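Local coordinates for protein alpha-fucosidase (Bifidobacterium bifidum, PDB 2EAB) that probably releases alpha-1,2-linked L-fucose from glycans by hydrolysis, this chain being the calcium-binding catalytic portion, of glycoside hydrolase family 95, of a longer membrane protein, at residues R69-N75 with N138-L144; W80-P84 with N487-G491; W503-A507 with Y578-L582. All blocks are in the same frame, centred on the assembly; numbering follows the deposited sequence.

Interaction 1: R69-N75 with N138-L144; sequences RERVTFN and NWGDIYL
R71 reaches diagonally to D141 across neighbouring antiparallel strands, 69-75 and 140-144, in the middle of a seven-stranded sheet of the N-terminal beta-sandwich domain. From its CB onward R71 runs along Y143: CB and CG rest near CE1 of the tyrosine, CG at 3.6 Å from it, and CD passes on to the hydroxyl. CG lies anti to the backbone N (chi1 -176°) and the chain stays extended, which carries the guanidinium past Y143 to the carboxylate. There NE reaches D141 OD1 at 2.7 Å and NH2 meets the same oxygen at 3.1 Å, a side-on salt bridge in the guanidinium plane but from above the carboxylate plane; NH1 turns to D43.

R69 lies on the Y143 ring itself, its guanidinium stacked flat with the planes 13° apart and CZ 3.9 Å from the ring centroid, a cation-pi pair. V72 shares the other face with F74, I142 and L144, and these last three pack on strands 190-197 and 273-282 of the second sheet. Here the F74 edge meets the face of W139, CD2 lying 3.7 Å from CG of the indole. Two residues, W139 and G140, stand opposite the single F74, which makes a classic beta bulge. Back on the R71 face, D141 OD1 takes a third donor, T73 OG1, which approaches at 2.9 Å nearly along the C-O bond.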
loop_
_atom_site.group_PDB
_atom_site.type_symbol
_atom_site.label_atom_id
_atom_site.label_comp_id
_atom_site.label_asym_id
_atom_site.label_seq_id
_atom_site.Cartn_x
_atom_site.Cartn_y
_atom_site.Cartn_z
ATOM N N ARG A 69 7.622 -32.174 9.451
ATOM C CA ARG A 69 7.439 -31.777 8.057
ATOM C C ARG A 69 7.340 -30.261 7.983
ATOM O O ARG A 69 6.250 -29.682 7.946
ATOM C CB ARG A 69 6.238 -32.475 7.407
ATOM C CG ARG A 69 6.154 -32.249 5.899
ATOM C CD ARG A 69 5.291 -33.295 5.220
ATOM N NE ARG A 69 4.874 -32.891 3.875
ATOM C CZ ARG A 69 5.580 -33.087 2.763
ATOM N NH1 ARG A 69 6.770 -33.678 2.803
ATOM N NH2 ARG A 69 5.090 -32.683 1.597
ATOM N N GLU A 70 8.508 -29.633 7.993
ATOM C CA GLU A 70 8.604 -28.188 7.912
ATOM C C GLU A 70 8.111 -27.697 6.555
ATOM O O GLU A 70 8.275 -28.373 5.532
ATOM C CB GLU A 70 10.040 -27.738 8.191
ATOM C CG GLU A 70 10.331 -26.255 7.949
ATOM C CD GLU A 70 9.626 -25.303 8.919
ATOM O OE1 GLU A 70 8.383 -25.338 9.020
ATOM O OE2 GLU A 70 10.330 -24.492 9.563
ATOM N N ARG A 71 7.504 -26.516 6.569
ATOM C CA ARG A 71 6.879 -25.935 5.394
ATOM C C ARG A 71 7.170 -24.442 5.337
ATOM O O ARG A 71 7.008 -23.729 6.334
ATOM C CB ARG A 71 5.370 -26.174 5.446
ATOM C CG ARG A 71 4.603 -25.688 4.231
ATOM C CD ARG A 71 3.129 -25.974 4.396
ATOM N NE ARG A 71 2.354 -25.411 3.293
ATOM C CZ ARG A 71 1.032 -25.505 3.163
ATOM N NH1 ARG A 71 0.298 -26.140 4.071
ATOM N NH2 ARG A 71 0.436 -24.952 2.113
ATOM N N VAL A 72 7.615 -23.991 4.167
ATOM C CA VAL A 72 7.708 -22.569 3.855
ATOM C C VAL A 72 6.896 -22.333 2.588
ATOM O O VAL A 72 7.282 -22.760 1.502
ATOM C CB VAL A 72 9.169 -22.108 3.651
ATOM C CG1 VAL A 72 9.224 -20.613 3.342
ATOM C CG2 VAL A 72 10.017 -22.444 4.872
ATOM N N THR A 73 5.754 -21.677 2.740
ATOM C CA THR A 73 4.911 -21.350 1.599
ATOM C C THR A 73 5.646 -20.314 0.747
ATOM O O THR A 73 6.227 -19.365 1.286
ATOM C CB THR A 73 3.528 -20.889 2.082
ATOM O OG1 THR A 73 2.902 -21.970 2.791
ATOM C CG2 THR A 73 2.640 -20.464 0.923
ATOM N N PHE A 74 5.643 -20.512 -0.567
ATOM C CA PHE A 74 6.543 -19.789 -1.460
ATOM C C PHE A 74 5.808 -18.959 -2.504
ATOM O O PHE A 74 4.812 -19.416 -3.080
ATOM C CB PHE A 74 7.495 -20.778 -2.147
ATOM C CG PHE A 74 8.586 -20.117 -2.939
ATOM C CD1 PHE A 74 9.754 -19.689 -2.317
ATOM C CD2 PHE A 74 8.438 -19.902 -4.304
ATOM C CE1 PHE A 74 10.763 -19.069 -3.048
ATOM C CE2 PHE A 74 9.440 -19.277 -5.040
ATOM C CZ PHE A 74 10.606 -18.858 -4.405
ATOM N N ASN A 75 6.329 -17.754 -2.745
ATOM C CA ASN A 75 5.786 -16.824 -3.730
ATOM C C ASN A 75 6.877 -16.175 -4.561
ATOM O O ASN A 75 7.993 -15.937 -4.080
ATOM C CB ASN A 75 5.036 -15.684 -3.037
ATOM C CG ASN A 75 3.660 -16.082 -2.558
ATOM O OD1 ASN A 75 2.710 -16.164 -3.345
ATOM N ND2 ASN A 75 3.535 -16.301 -1.269
ATOM N N ASN A 138 -0.311 -18.200 -5.642
ATOM C CA ASN A 138 0.675 -18.869 -4.805
ATOM C C ASN A 138 1.530 -19.737 -5.724
ATOM O O ASN A 138 0.995 -20.490 -6.539
ATOM C CB ASN A 138 0.015 -19.740 -3.741
ATOM C CG ASN A 138 0.992 -20.714 -3.109
ATOM O OD1 ASN A 138 1.914 -20.317 -2.387
ATOM N ND2 ASN A 138 0.819 -21.992 -3.401
ATOM N N TRP A 139 2.850 -19.630 -5.602
ATOM C CA TRP A 139 3.755 -20.427 -6.424
ATOM C C TRP A 139 3.682 -21.890 -5.988
ATOM O O TRP A 139 3.419 -22.785 -6.805
ATOM C CB TRP A 139 5.180 -19.884 -6.320
ATOM C CG TRP A 139 6.199 -20.577 -7.178
ATOM C CD1 TRP A 139 6.612 -21.878 -7.086
ATOM C CD2 TRP A 139 6.963 -19.988 -8.231
ATOM N NE1 TRP A 139 7.575 -22.134 -8.030
ATOM C CE2 TRP A 139 7.808 -20.994 -8.749
ATOM C CE3 TRP A 139 7.007 -18.708 -8.799
ATOM C CZ2 TRP A 139 8.696 -20.758 -9.798
ATOM C CZ3 TRP A 139 7.891 -18.474 -9.842
ATOM C CH2 TRP A 139 8.722 -19.496 -10.332
ATOM N N GLY A 140 3.896 -22.122 -4.697
ATOM C CA GLY A 140 3.842 -23.458 -4.122
ATOM C C GLY A 140 4.384 -23.427 -2.713
ATOM O O GLY A 140 4.131 -22.475 -1.961
ATOM N N ASP A 141 5.131 -24.468 -2.361
ATOM C CA ASP A 141 5.728 -24.592 -1.036
ATOM C C ASP A 141 7.099 -25.237 -1.117
ATOM O O ASP A 141 7.379 -25.999 -2.039
ATOM C CB ASP A 141 4.858 -25.455 -0.116
ATOM C CG ASP A 141 3.450 -24.924 0.038
ATOM O OD1 ASP A 141 3.205 -24.165 0.998
ATOM O OD2 ASP A 141 2.591 -25.276 -0.800
ATOM N N ILE A 142 7.946 -24.910 -0.144
ATOM C CA ILE A 142 9.161 -25.660 0.140
ATOM C C ILE A 142 8.863 -26.543 1.348
ATOM O O ILE A 142 8.442 -26.045 2.395
ATOM C CB ILE A 142 10.352 -24.725 0.468
ATOM C CG1 ILE A 142 10.598 -23.745 -0.688
ATOM C CG2 ILE A 142 11.619 -25.540 0.781
ATOM C CD1 ILE A 142 11.488 -22.567 -0.331
ATOM N N TYR A 143 9.051 -27.852 1.189
ATOM C CA TYR A 143 8.920 -28.791 2.307
ATOM C C TYR A 143 10.273 -29.344 2.719
ATOM O O TYR A 143 11.063 -29.765 1.876
ATOM C CB TYR A 143 7.973 -29.941 1.967
ATOM C CG TYR A 143 6.508 -29.580 2.035
ATOM C CD1 TYR A 143 5.843 -29.506 3.258
ATOM C CD2 TYR A 143 5.780 -29.320 0.875
ATOM C CE1 TYR A 143 4.492 -29.186 3.323
ATOM C CE2 TYR A 143 4.424 -28.993 0.933
ATOM C CZ TYR A 143 3.791 -28.927 2.159
ATOM O OH TYR A 143 2.456 -28.612 2.234
ATOM N N LEU A 144 10.526 -29.320 4.025
ATOM C CA LEU A 144 11.734 -29.891 4.607
ATOM C C LEU A 144 11.295 -30.965 5.591
ATOM O O LEU A 144 10.913 -30.667 6.721
ATOM C CB LEU A 144 12.575 -28.809 5.300
ATOM C CG LEU A 144 12.962 -27.576 4.473
ATOM C CD1 LEU A 144 13.564 -26.488 5.351
ATOM C CD2 LEU A 144 13.917 -27.937 3.355
#

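Interaction 2: W80-P84 with N487-G491; sequences WTGGP and NTAYG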
loop_
_atom_site.group_PDB
_atom_site.type_symbol
_atom_site.label_atom_id
_atom_site.label_comp_id
_atom_site.label_asym_id
_atom_site.label_seq_id
_atom_site.Cartn_x
_atom_site.Cartn_y
_atom_site.Cartn_z
ATOM N N TRP A 80 1.593 -14.529 -12.320
ATOM C CA TRP A 80 0.283 -13.973 -12.602
ATOM C C TRP A 80 -0.312 -14.644 -13.837
ATOM O O TRP A 80 0.319 -14.668 -14.893
ATOM C CB TRP A 80 0.444 -12.477 -12.897
ATOM C CG TRP A 80 0.188 -11.552 -11.749
ATOM C CD1 TRP A 80 1.078 -11.096 -10.813
ATOM C CD2 TRP A 80 -1.059 -10.934 -11.453
ATOM N NE1 TRP A 80 0.438 -10.231 -9.943
ATOM C CE2 TRP A 80 -0.876 -10.119 -10.318
ATOM C CE3 TRP A 80 -2.324 -10.988 -12.052
ATOM C CZ2 TRP A 80 -1.920 -9.372 -9.759
ATOM C CZ3 TRP A 80 -3.355 -10.253 -11.504
ATOM C CH2 TRP A 80 -3.148 -9.457 -10.366
ATOM N N THR A 81 -1.518 -15.187 -13.702
ATOM C CA THR A 81 -2.287 -15.602 -14.872
ATOM C C THR A 81 -2.949 -14.373 -15.507
ATOM O O THR A 81 -2.890 -13.275 -14.958
ATOM C CB THR A 81 -3.360 -16.647 -14.520
ATOM O OG1 THR A 81 -4.216 -16.112 -13.508
ATOM C CG2 THR A 81 -2.735 -17.954 -14.034
ATOM N N GLY A 82 -3.575 -14.570 -16.664
ATOM C CA GLY A 82 -4.199 -13.494 -17.424
ATOM C C GLY A 82 -3.267 -12.884 -18.455
ATOM O O GLY A 82 -2.137 -13.339 -18.650
ATOM N N GLY A 83 -3.751 -11.847 -19.132
ATOM C CA GLY A 83 -2.911 -11.076 -20.035
ATOM C C GLY A 83 -2.749 -11.702 -21.407
ATOM O O GLY A 83 -3.454 -12.650 -21.764
ATOM N N PRO A 84 -1.803 -11.183 -22.204
ATOM C CA PRO A 84 -1.629 -11.704 -23.553
ATOM C C PRO A 84 -1.306 -13.196 -23.509
ATOM O O PRO A 84 -0.550 -13.650 -22.648
ATOM C CB PRO A 84 -0.458 -10.883 -24.107
ATOM C CG PRO A 84 0.227 -10.325 -22.916
ATOM C CD PRO A 84 -0.836 -10.121 -21.890
ATOM N N ASN A 487 -7.133 -4.026 -11.186
ATOM C CA ASN A 487 -5.972 -3.980 -12.054
ATOM C C ASN A 487 -5.106 -5.214 -11.852
ATOM O O ASN A 487 -5.285 -5.965 -10.885
ATOM C CB ASN A 487 -5.207 -2.677 -11.822
ATOM C CG ASN A 487 -5.847 -1.510 -12.539
ATOM O OD1 ASN A 487 -5.555 -1.262 -13.708
ATOM N ND2 ASN A 487 -6.751 -0.811 -11.861
ATOM N N THR A 488 -4.193 -5.445 -12.791
ATOM C CA THR A 488 -3.417 -6.682 -12.799
ATOM C C THR A 488 -1.973 -6.392 -13.209
ATOM O O THR A 488 -1.569 -5.235 -13.328
ATOM C CB THR A 488 -4.005 -7.717 -13.783
ATOM O OG1 THR A 488 -3.773 -7.263 -15.118
ATOM C CG2 THR A 488 -5.493 -7.952 -13.544
ATOM N N ALA A 489 -1.210 -7.451 -13.454
ATOM C CA ALA A 489 0.143 -7.334 -13.989
ATOM C C ALA A 489 0.169 -7.004 -15.490
ATOM O O ALA A 489 1.243 -6.754 -16.043
ATOM C CB ALA A 489 0.921 -8.615 -13.716
ATOM N N TYR A 490 -0.993 -7.006 -16.147
ATOM C CA TYR A 490 -1.056 -7.024 -17.612
ATOM C C TYR A 490 -1.913 -5.927 -18.246
ATOM O O TYR A 490 -2.521 -6.131 -19.307
ATOM C CB TYR A 490 -1.537 -8.393 -18.098
ATOM C CG TYR A 490 -0.693 -9.556 -17.640
ATOM C CD1 TYR A 490 0.615 -9.703 -18.090
ATOM C CD2 TYR A 490 -1.207 -10.523 -16.779
ATOM C CE1 TYR A 490 1.392 -10.772 -17.689
ATOM C CE2 TYR A 490 -0.432 -11.598 -16.361
ATOM C CZ TYR A 490 0.868 -11.718 -16.828
ATOM O OH TYR A 490 1.661 -12.775 -16.437
ATOM N N GLY A 491 -1.956 -4.751 -17.628
ATOM C CA GLY A 491 -2.673 -3.638 -18.245
ATOM C C GLY A 491 -4.169 -3.869 -18.404
ATOM O O GLY A 491 -4.757 -3.493 -19.424
#
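The W80 indole and the Y490 phenol stand almost perpendicular to each other where a loop of the N-terminal domain meets the catalytic domain, the second loop being shaped by an ST turn in which T488 OG1 accepts from Y490 N at 3.0 Å. This turn presents A489 CB over the five-membered ring of W80, a CH-pi contact 3.7 Å from the centroid and 15° off the normal. T488 CB touches the far end of the indole at CZ3, and F419 lies nearly parallel to the same ring system.

Backbone atoms meet much of the Y490 ring. G82 O sits over one face of it, A489 CB over the opposite one, and T81 O comes to the edge, 3.3 Å from CE2. The hydroxyl donates to W80 O at 2.8 Å, an oxygen that N238 also binds. G83 CA approaches Y490 CB to 3.6 Å, where a side chain on the glycine would collide with the ring. A leucine in place of Y490 would probably cost W80 O its hydroxyl donor and open a gap beside G82. Buried without a partner in the model, A489 N lies 4.0 Å from W80 CD2, over the indole face.

Interaction 3: W503-A507 with Y578-L582; sequences WSPAA and YESSL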
loop_
_atom_site.group_PDB
_atom_site.type_symbol
_atom_site.label_atom_id
_atom_site.label_comp_id
_atom_site.label_asym_id
_atom_site.label_seq_id
_atom_site.Cartn_x
_atom_site.Cartn_y
_atom_site.Cartn_z
ATOM N N TRP A 503 -16.510 0.377 -12.318
ATOM C CA TRP A 503 -16.208 1.665 -12.942
ATOM C C TRP A 503 -15.751 2.660 -11.890
ATOM O O TRP A 503 -16.479 2.938 -10.939
ATOM C CB TRP A 503 -17.446 2.198 -13.668
ATOM C CG TRP A 503 -17.275 3.569 -14.254
ATOM C CD1 TRP A 503 -17.464 4.766 -13.619
ATOM C CD2 TRP A 503 -16.886 3.886 -15.596
ATOM N NE1 TRP A 503 -17.227 5.805 -14.485
ATOM C CE2 TRP A 503 -16.861 5.294 -15.703
ATOM C CE3 TRP A 503 -16.565 3.117 -16.722
ATOM C CZ2 TRP A 503 -16.521 5.949 -16.888
ATOM C CZ3 TRP A 503 -16.216 3.768 -17.895
ATOM C CH2 TRP A 503 -16.197 5.169 -17.968
ATOM N N SER A 504 -14.545 3.191 -12.066
ATOM C CA SER A 504 -14.012 4.183 -11.149
ATOM C C SER A 504 -12.796 4.869 -11.748
ATOM O O SER A 504 -11.682 4.657 -11.283
ATOM C CB SER A 504 -13.630 3.530 -9.820
ATOM O OG SER A 504 -12.584 2.589 -10.001
ATOM N N PRO A 505 -13.003 5.711 -12.770
ATOM C CA PRO A 505 -11.849 6.293 -13.445
ATOM C C PRO A 505 -11.057 7.277 -12.594
ATOM O O PRO A 505 -9.904 7.566 -12.923
ATOM C CB PRO A 505 -12.460 6.986 -14.663
ATOM C CG PRO A 505 -13.867 7.261 -14.281
ATOM C CD PRO A 505 -14.272 6.130 -13.387
ATOM N N ALA A 506 -11.650 7.787 -11.514
ATOM C CA ALA A 506 -10.902 8.652 -10.604
ATOM C C ALA A 506 -9.845 7.879 -9.810
ATOM O O ALA A 506 -9.047 8.487 -9.089
ATOM C CB ALA A 506 -11.833 9.424 -9.681
ATOM N N ALA A 507 -9.832 6.553 -9.957
ATOM C CA ALA A 507 -8.770 5.723 -9.399
ATOM C C ALA A 507 -7.390 6.184 -9.870
ATOM O O ALA A 507 -6.413 6.101 -9.114
ATOM C CB ALA A 507 -8.990 4.270 -9.777
ATOM N N TYR A 578 -16.703 12.564 -3.887
ATOM C CA TYR A 578 -15.623 11.599 -4.067
ATOM C C TYR A 578 -14.769 11.944 -5.300
ATOM O O TYR A 578 -13.566 12.220 -5.189
ATOM C CB TYR A 578 -16.240 10.188 -4.132
ATOM C CG TYR A 578 -15.437 9.150 -4.878
ATOM C CD1 TYR A 578 -14.194 8.722 -4.417
ATOM C CD2 TYR A 578 -15.945 8.570 -6.039
ATOM C CE1 TYR A 578 -13.457 7.764 -5.121
ATOM C CE2 TYR A 578 -15.226 7.618 -6.742
ATOM C CZ TYR A 578 -13.990 7.216 -6.282
ATOM O OH TYR A 578 -13.295 6.283 -7.021
ATOM N N GLU A 579 -15.399 11.989 -6.471
ATOM C CA GLU A 579 -14.638 12.235 -7.696
ATOM C C GLU A 579 -14.124 13.663 -7.805
ATOM O O GLU A 579 -12.990 13.883 -8.230
ATOM C CB GLU A 579 -15.439 11.862 -8.944
ATOM C CG GLU A 579 -15.675 10.366 -9.084
ATOM C CD GLU A 579 -15.947 9.911 -10.511
ATOM O OE1 GLU A 579 -16.124 10.759 -11.410
ATOM O OE2 GLU A 579 -15.996 8.682 -10.736
ATOM N N SER A 580 -14.949 14.634 -7.421
ATOM C CA SER A 580 -14.513 16.027 -7.483
ATOM C C SER A 580 -13.359 16.319 -6.539
ATOM O O SER A 580 -12.462 17.086 -6.891
ATOM C CB SER A 580 -15.671 16.991 -7.245
ATOM O OG SER A 580 -16.568 16.928 -8.336
ATOM N N SER A 581 -13.362 15.700 -5.361
ATOM C CA SER A 581 -12.253 15.882 -4.424
ATOM C C SER A 581 -10.960 15.338 -5.009
ATOM O O SER A 581 -9.896 15.955 -4.871
ATOM C CB SER A 581 -12.544 15.210 -3.083
ATOM O OG SER A 581 -13.633 15.842 -2.434
ATOM N N LEU A 582 -11.059 14.187 -5.668
ATOM C CA LEU A 582 -9.894 13.569 -6.285
ATOM C C LEU A 582 -9.380 14.375 -7.476
ATOM O O LEU A 582 -8.169 14.564 -7.631
ATOM C CB LEU A 582 -10.197 12.131 -6.707
ATOM C CG LEU A 582 -10.335 11.143 -5.548
ATOM C CD1 LEU A 582 -10.764 9.789 -6.071
ATOM C CD2 LEU A 582 -9.046 11.027 -4.744
HETATM O O HOH W 1 -17.158 8.479 -13.355
HETATM O O HOH W 2 -13.948 7.027 -9.955
#
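E579 leaves the helix with CG anti to its carbonyl carbon (chi1 -68°) and then runs extended, so that its CG passes beside A506 and its carboxylate arrives near P505. Y578 takes the other course: its CG is anti to the backbone N (chi1 155°), and this swings the phenol along the helix flank until OH comes 3.9 Å from S504 CB. One turn further on, L582 places its CD1 branch 3.8 Å from A506 CB. The methyl of A506 therefore sits between CG of E579, at 4.0 Å, and the leucine branch. L582 also touches W510 and Q513 of helix 507-520. On the loop side, P505 and A506 also pack on Y542 of helix 525-546.

No direct hydrogen bond joins the two segments; water does the work. One water accepts from A506 N at 2.9 Å and donates both to E579 OE2, at 2.7 Å, and to Y578 OH. Three partners probably hold this water in place, and it satisfies the backbone N-H of the buried A506. A second water accepts a hydrogen bond from W503 NE1, in the plane of the indole, and lies 2.9 Å from E579 OE2. Partners outside the two segments hold the same groups: T560 binds E579 OE1, N422 binds Y578 OH and T485 binds S504 OG.

The loop itself is a type I turn from S504 to A507, closed by A507 N to S504 O, and it leads straight into helix 507-520. The contact, bridged by two waters, joins an interhelical turn to the flank of helix 577-596 within the (alpha/alpha)6 barrel of the family 95 catalytic domain.

How the interactions relate
The three contacts run from the N-terminal beta domain into the helical catalytic domain. Interaction 1 lies within the former, interaction 3 within the latter, with centres about 40 Å apart on opposite sides of the chain's centre; interaction 2 joins the two domains, its centre about 24 Å from that of interaction 1 and 23 Å from that of interaction 3. None touches another, the nearest atoms of interactions 2 and 3 being about 6 Å apart. Calcium, held by G57, E77, S386 and L393, relates the first two: the side chains of N75 and W80 lie about 9 and 8 Å from it, and the side chain of A489 lies about 4 Å from that of L393.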